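Local atomic coordinates of protein with a SET domain within carboxy region (Cryptosporidium parvum, PDB entry 4LDG), a protein that is probably a histone H4 lysine methyltransferase that acts through a SET domain in its carboxy-terminal region. Residues 104-116 with 126-138. Sequence-based numbering, arbitrary orientation. Where two conformers were deposited one is given.
Sequences TIDMNYKVIHLPI and IIYKYCILNEIHS
Ile105 carries CG1 opposite its carbonyl carbon (chi1 -70°) and extends from there, which brings CD1 against helix 121-134, while Tyr130 swings its ring opposite its own backbone N (chi1 -172°) to meet it. The methyl CD1 of Ile105 lies 3.6 Å from CD2 of Tyr130, approaching the ring obliquely, and also touches CG2 of Ile127 and the sulfur of Cys131. Further out on the same ring, in the conformer given, SD of Met107 lies 4.9 Å from the centroid of the Tyr130 ring, an oblique Met-aromatic contact at the phenol end. OH of Tyr130 is hydrogen-bonded to Ser87 OG. The amide ND2 of Asn134 rests over the centre of the Tyr130 ring and donates to Tyr130 O, 3.1 Å away, from the face of that carbonyl's plane opposite to the one used by Asn134 N; ND2 also has a hydrogen bond with Ser91 OG.

Past the helix, Ile136 packs against Lys110: CD1 of Ile136 lies 3.6 Å from Lys110 CD, and CG2 of Ile136 lies against the Lys110 carbonyl. No direct hydrogen bond joins the two segments; instead a water donates to Lys110 O at 2.6 Å and accepts from His137 N at 3.0 Å. At the other end, CD1 of Ile127 abuts CG2 of Thr104 at 3.7 Å, and CD1 of Ile116 touches both CG2 of Ile127 and CE1 of Tyr128. Phe163 of strand 163-166 adds to the apolar cluster beside Ile112 and Cys131.

A two-stranded antiparallel hairpin thus packs against the C-terminal half of helix 121-134. Its turn combines an Asx turn at Asp106 with a G1 beta bulge at Lys110 and Val111, and the helix it covers closes in a Schellman motif at Glu135.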
loop_
_atom_site.group_PDB
_atom_site.type_symbol
_atom_site.label_atom_id
_atom_site.label_comp_id
_atom_site.label_asym_id
_atom_site.label_seq_id
_atom_site.Cartn_x
_atom_site.Cartn_y
_atom_site.Cartn_z
ATOM N N THR A 104 -2.996 16.418 9.029
ATOM C CA THR A 104 -3.399 15.607 7.887
ATOM C C THR A 104 -3.665 14.173 8.311
ATOM O O THR A 104 -4.606 13.558 7.837
ATOM C CB THR A 104 -2.336 15.669 6.791
ATOM O OG1 THR A 104 -2.197 17.039 6.368
ATOM C CG2 THR A 104 -2.707 14.784 5.602
ATOM N N ILE A 105 -2.856 13.664 9.240
ATOM C CA ILE A 105 -2.938 12.283 9.692
ATOM C C ILE A 105 -3.315 12.219 11.163
ATOM O O ILE A 105 -2.717 12.933 11.983
ATOM C CB ILE A 105 -1.578 11.595 9.514
ATOM C CG1 ILE A 105 -1.326 11.418 8.018
ATOM C CG2 ILE A 105 -1.559 10.245 10.244
ATOM C CD1 ILE A 105 0.114 11.362 7.655
ATOM N N ASP A 106 -4.320 11.402 11.487
ATOM C CA ASP A 106 -4.722 11.183 12.880
ATOM C C ASP A 106 -3.818 10.104 13.403
ATOM O O ASP A 106 -3.918 8.961 12.962
ATOM C CB ASP A 106 -6.168 10.709 12.947
ATOM C CG ASP A 106 -6.661 10.496 14.384
ATOM O OD1 ASP A 106 -7.718 11.096 14.728
ATOM O OD2 ASP A 106 -5.996 9.732 15.149
ATOM N N MET A 107 -2.958 10.477 14.345
ATOM C CA MET A 107 -1.956 9.576 14.904
ATOM C C MET A 107 -2.530 8.556 15.893
ATOM O O MET A 107 -1.865 7.577 16.227
ATOM C CB MET A 107 -0.841 10.392 15.568
ATOM C CG MET A 107 0.474 10.443 14.778
ATOM S SD MET A 107 0.481 11.450 13.281
ATOM C CE MET A 107 1.280 12.928 13.861
ATOM N N ASN A 108 -3.760 8.764 16.345
ATOM C CA ASN A 108 -4.386 7.837 17.275
ATOM C C ASN A 108 -4.923 6.635 16.496
ATOM O O ASN A 108 -4.713 5.486 16.889
ATOM C CB ASN A 108 -5.472 8.520 18.126
ATOM C CG ASN A 108 -4.942 9.743 18.871
ATOM O OD1 ASN A 108 -3.933 9.666 19.581
ATOM N ND2 ASN A 108 -5.596 10.887 18.682
ATOM N N TYR A 109 -5.558 6.890 15.359
ATOM C CA TYR A 109 -6.152 5.815 14.567
ATOM C C TYR A 109 -5.354 5.385 13.325
ATOM O O TYR A 109 -5.695 4.393 12.697
ATOM C CB TYR A 109 -7.588 6.200 14.201
ATOM C CG TYR A 109 -8.484 6.296 15.427
ATOM C CD1 TYR A 109 -9.090 5.168 15.938
ATOM C CD2 TYR A 109 -8.699 7.506 16.079
ATOM C CE1 TYR A 109 -9.883 5.225 17.067
ATOM C CE2 TYR A 109 -9.497 7.578 17.208
ATOM C CZ TYR A 109 -10.081 6.428 17.697
ATOM O OH TYR A 109 -10.882 6.460 18.805
ATOM N N LYS A 110 -4.297 6.124 12.988
ATOM C CA LYS A 110 -3.444 5.876 11.814
ATOM C C LYS A 110 -4.254 5.931 10.509
ATOM O O LYS A 110 -4.276 4.980 9.719
ATOM C CB LYS A 110 -2.688 4.547 11.956
ATOM C CG LYS A 110 -1.958 4.363 13.291
ATOM C CD LYS A 110 -0.462 4.659 13.223
ATOM C CE LYS A 110 0.353 3.700 14.102
ATOM N NZ LYS A 110 0.330 2.294 13.571
ATOM N N VAL A 111 -4.958 7.044 10.323
ATOM C CA VAL A 111 -5.732 7.285 9.129
ATOM C C VAL A 111 -5.345 8.608 8.560
ATOM O O VAL A 111 -4.912 9.512 9.281
ATOM C CB VAL A 111 -7.254 7.320 9.365
ATOM C CG1 VAL A 111 -7.765 5.933 9.686
ATOM C CG2 VAL A 111 -7.624 8.292 10.478
ATOM N N ILE A 112 -5.531 8.717 7.256
ATOM C CA ILE A 112 -5.361 9.960 6.556
ATOM C C ILE A 112 -6.700 10.681 6.699
ATOM O O ILE A 112 -7.690 10.288 6.084
ATOM C CB ILE A 112 -4.980 9.759 5.094
ATOM C CG1 ILE A 112 -3.683 8.988 4.998
ATOM C CG2 ILE A 112 -4.787 11.114 4.409
ATOM C CD1 ILE A 112 -3.257 8.763 3.545
ATOM N N HIS A 113 -6.696 11.716 7.540
ATOM C CA HIS A 113 -7.897 12.420 7.960
ATOM C C HIS A 113 -8.317 13.495 6.967
ATOM O O HIS A 113 -9.509 13.694 6.771
ATOM C CB HIS A 113 -7.638 13.042 9.336
ATOM C CG HIS A 113 -8.722 13.939 9.821
ATOM N ND1 HIS A 113 -9.970 13.473 10.178
ATOM C CD2 HIS A 113 -8.741 15.273 10.040
ATOM C CE1 HIS A 113 -10.719 14.485 10.568
ATOM N NE2 HIS A 113 -9.998 15.587 10.490
ATOM N N LEU A 114 -7.350 14.205 6.362
ATOM C CA LEU A 114 -7.666 15.261 5.392
ATOM C C LEU A 114 -7.380 14.800 3.967
ATOM O O LEU A 114 -6.472 14.034 3.754
ATOM C CB LEU A 114 -6.831 16.512 5.655
ATOM C CG LEU A 114 -7.082 17.323 6.926
ATOM C CD1 LEU A 114 -6.030 18.422 7.070
ATOM C CD2 LEU A 114 -8.486 17.918 6.912
ATOM N N PRO A 115 -8.143 15.294 2.978
ATOM C CA PRO A 115 -7.767 15.066 1.582
ATOM C C PRO A 115 -6.381 15.604 1.335
ATOM O O PRO A 115 -5.991 16.572 1.974
ATOM C CB PRO A 115 -8.775 15.915 0.800
ATOM C CG PRO A 115 -9.934 16.095 1.711
ATOM C CD PRO A 115 -9.350 16.136 3.094
ATOM N N ILE A 116 -5.641 14.986 0.418
ATOM C CA ILE A 116 -4.358 15.491 0.019
ATOM C C ILE A 116 -4.183 15.687 -1.491
ATOM O O ILE A 116 -3.100 16.052 -1.944
ATOM C CB ILE A 116 -3.221 14.603 0.578
ATOM C CG1 ILE A 116 -3.158 13.257 -0.129
ATOM C CG2 ILE A 116 -3.373 14.424 2.089
ATOM C CD1 ILE A 116 -1.973 12.440 0.329
ATOM N N ILE A 126 5.888 14.615 1.395
ATOM C CA ILE A 126 6.049 14.616 2.838
ATOM C C ILE A 126 5.083 13.625 3.474
ATOM O O ILE A 126 5.477 12.799 4.292
ATOM C CB ILE A 126 5.913 16.048 3.406
ATOM C CG1 ILE A 126 7.198 16.827 3.058
ATOM C CG2 ILE A 126 5.645 16.043 4.908
ATOM C CD1 ILE A 126 7.037 18.326 3.002
ATOM N N ILE A 127 3.833 13.671 3.070
ATOM C CA ILE A 127 2.824 12.750 3.598
ATOM C C ILE A 127 3.104 11.276 3.251
ATOM O O ILE A 127 2.997 10.400 4.112
ATOM C CB ILE A 127 1.409 13.151 3.108
ATOM C CG1 ILE A 127 1.069 14.574 3.588
ATOM C CG2 ILE A 127 0.345 12.157 3.590
ATOM C CD1 ILE A 127 1.008 14.716 5.102
ATOM N N TYR A 128 3.478 10.997 2.016
ATOM C CA TYR A 128 3.788 9.633 1.607
ATOM C C TYR A 128 4.951 9.039 2.393
ATOM O O TYR A 128 4.873 7.931 2.929
ATOM C CB TYR A 128 4.104 9.623 0.095
ATOM C CG TYR A 128 2.903 9.937 -0.795
ATOM C CD1 TYR A 128 1.612 9.645 -0.401
ATOM C CD2 TYR A 128 3.080 10.505 -2.038
ATOM C CE1 TYR A 128 0.548 9.902 -1.217
ATOM C CE2 TYR A 128 2.007 10.791 -2.860
ATOM C CZ TYR A 128 0.739 10.463 -2.452
ATOM O OH TYR A 128 -0.353 10.754 -3.279
ATOM N N LYS A 129 6.024 9.803 2.470
ATOM C CA LYS A 129 7.181 9.437 3.265
ATOM C C LYS A 129 6.772 9.138 4.702
ATOM O O LYS A 129 7.169 8.118 5.272
ATOM C CB LYS A 129 8.218 10.558 3.218
ATOM C CG LYS A 129 9.493 10.253 3.982
ATOM C CD LYS A 129 10.650 11.167 3.591
ATOM C CE LYS A 129 11.786 10.954 4.567
ATOM N NZ LYS A 129 13.108 11.522 4.139
ATOM N N TYR A 130 5.952 10.003 5.284
ATOM C CA TYR A 130 5.494 9.755 6.642
ATOM C C TYR A 130 4.690 8.457 6.747
ATOM O O TYR A 130 4.869 7.704 7.690
ATOM C CB TYR A 130 4.676 10.938 7.171
ATOM C CG TYR A 130 4.333 10.835 8.645
ATOM C CD1 TYR A 130 5.182 11.372 9.628
ATOM C CD2 TYR A 130 3.173 10.213 9.057
ATOM C CE1 TYR A 130 4.872 11.301 10.964
ATOM C CE2 TYR A 130 2.852 10.111 10.399
ATOM C CZ TYR A 130 3.710 10.651 11.350
ATOM O OH TYR A 130 3.383 10.542 12.682
ATOM N N CYS A 131 3.769 8.214 5.818
ATOM C CA CYS A 131 2.956 6.964 5.863
ATOM C C CYS A 131 3.825 5.709 5.667
ATOM O O CYS A 131 3.650 4.693 6.341
ATOM C CB CYS A 131 1.874 6.981 4.808
ATOM S SG CYS A 131 0.666 8.309 4.953
ATOM N N ILE A 132 4.786 5.794 4.762
ATOM C CA ILE A 132 5.657 4.656 4.520
ATOM C C ILE A 132 6.393 4.261 5.797
ATOM O O ILE A 132 6.422 3.093 6.166
ATOM C CB ILE A 132 6.674 4.935 3.404
ATOM C CG1 ILE A 132 5.951 4.962 2.071
ATOM C CG2 ILE A 132 7.718 3.815 3.363
ATOM C CD1 ILE A 132 6.794 5.446 0.920
ATOM N N LEU A 133 6.981 5.248 6.472
ATOM C CA LEU A 133 7.879 4.970 7.598
ATOM C C LEU A 133 7.157 4.718 8.917
ATOM O O LEU A 133 7.695 4.030 9.767
ATOM C CB LEU A 133 8.892 6.100 7.754
ATOM C CG LEU A 133 9.952 6.153 6.651
ATOM C CD1 LEU A 133 10.719 7.439 6.696
ATOM C CD2 LEU A 133 10.908 4.975 6.754
ATOM N N ASN A 134 5.954 5.254 9.091
ATOM C CA ASN A 134 5.178 5.007 10.317
ATOM C C ASN A 134 4.046 4.006 10.110
ATOM O O ASN A 134 3.180 3.890 10.948
ATOM C CB ASN A 134 4.622 6.336 10.853
ATOM C CG ASN A 134 5.723 7.278 11.251
ATOM O OD1 ASN A 134 6.467 6.998 12.185
ATOM N ND2 ASN A 134 5.869 8.377 10.524
ATOM N N GLU A 135 4.046 3.315 8.970
ATOM C CA GLU A 135 3.113 2.216 8.690
ATOM C C GLU A 135 1.664 2.660 8.658
ATOM O O GLU A 135 0.800 1.983 9.184
ATOM C CB GLU A 135 3.277 1.065 9.692
ATOM C CG GLU A 135 4.677 0.482 9.787
ATOM C CD GLU A 135 5.022 -0.498 8.674
ATOM O OE1 GLU A 135 4.182 -0.752 7.770
ATOM O OE2 GLU A 135 6.157 -1.031 8.697
ATOM N N ILE A 136 1.400 3.788 8.031
ATOM C CA ILE A 136 0.039 4.238 7.820
ATOM C C ILE A 136 -0.413 3.657 6.482
ATOM O O ILE A 136 0.355 3.683 5.524
ATOM C CB ILE A 136 -0.065 5.770 7.689
ATOM C CG1 ILE A 136 0.716 6.496 8.771
ATOM C CG2 ILE A 136 -1.529 6.211 7.696
ATOM C CD1 ILE A 136 0.092 6.408 10.125
ATOM N N HIS A 137 -1.641 3.147 6.412
ATOM C CA HIS A 137 -2.201 2.658 5.133
ATOM C C HIS A 137 -3.691 2.876 5.063
ATOM O O HIS A 137 -4.346 3.139 6.072
ATOM C CB HIS A 137 -1.874 1.179 4.880
ATOM C CG HIS A 137 -1.985 0.326 6.094
ATOM N ND1 HIS A 137 -0.881 -0.173 6.756
ATOM C CD2 HIS A 137 -3.066 -0.081 6.800
ATOM C CE1 HIS A 137 -1.277 -0.855 7.816
ATOM N NE2 HIS A 137 -2.597 -0.818 7.863
ATOM N N SER A 138 -4.233 2.790 3.858
ATOM C CA SER A 138 -5.681 2.818 3.697
ATOM C C SER A 138 -6.208 1.556 4.338
ATOM O O SER A 138 -5.467 0.585 4.519
ATOM C CB SER A 138 -6.070 2.886 2.217
ATOM O OG SER A 138 -5.816 4.196 1.705
HETATM O O HOH W 1 -3.177 2.693 9.002
#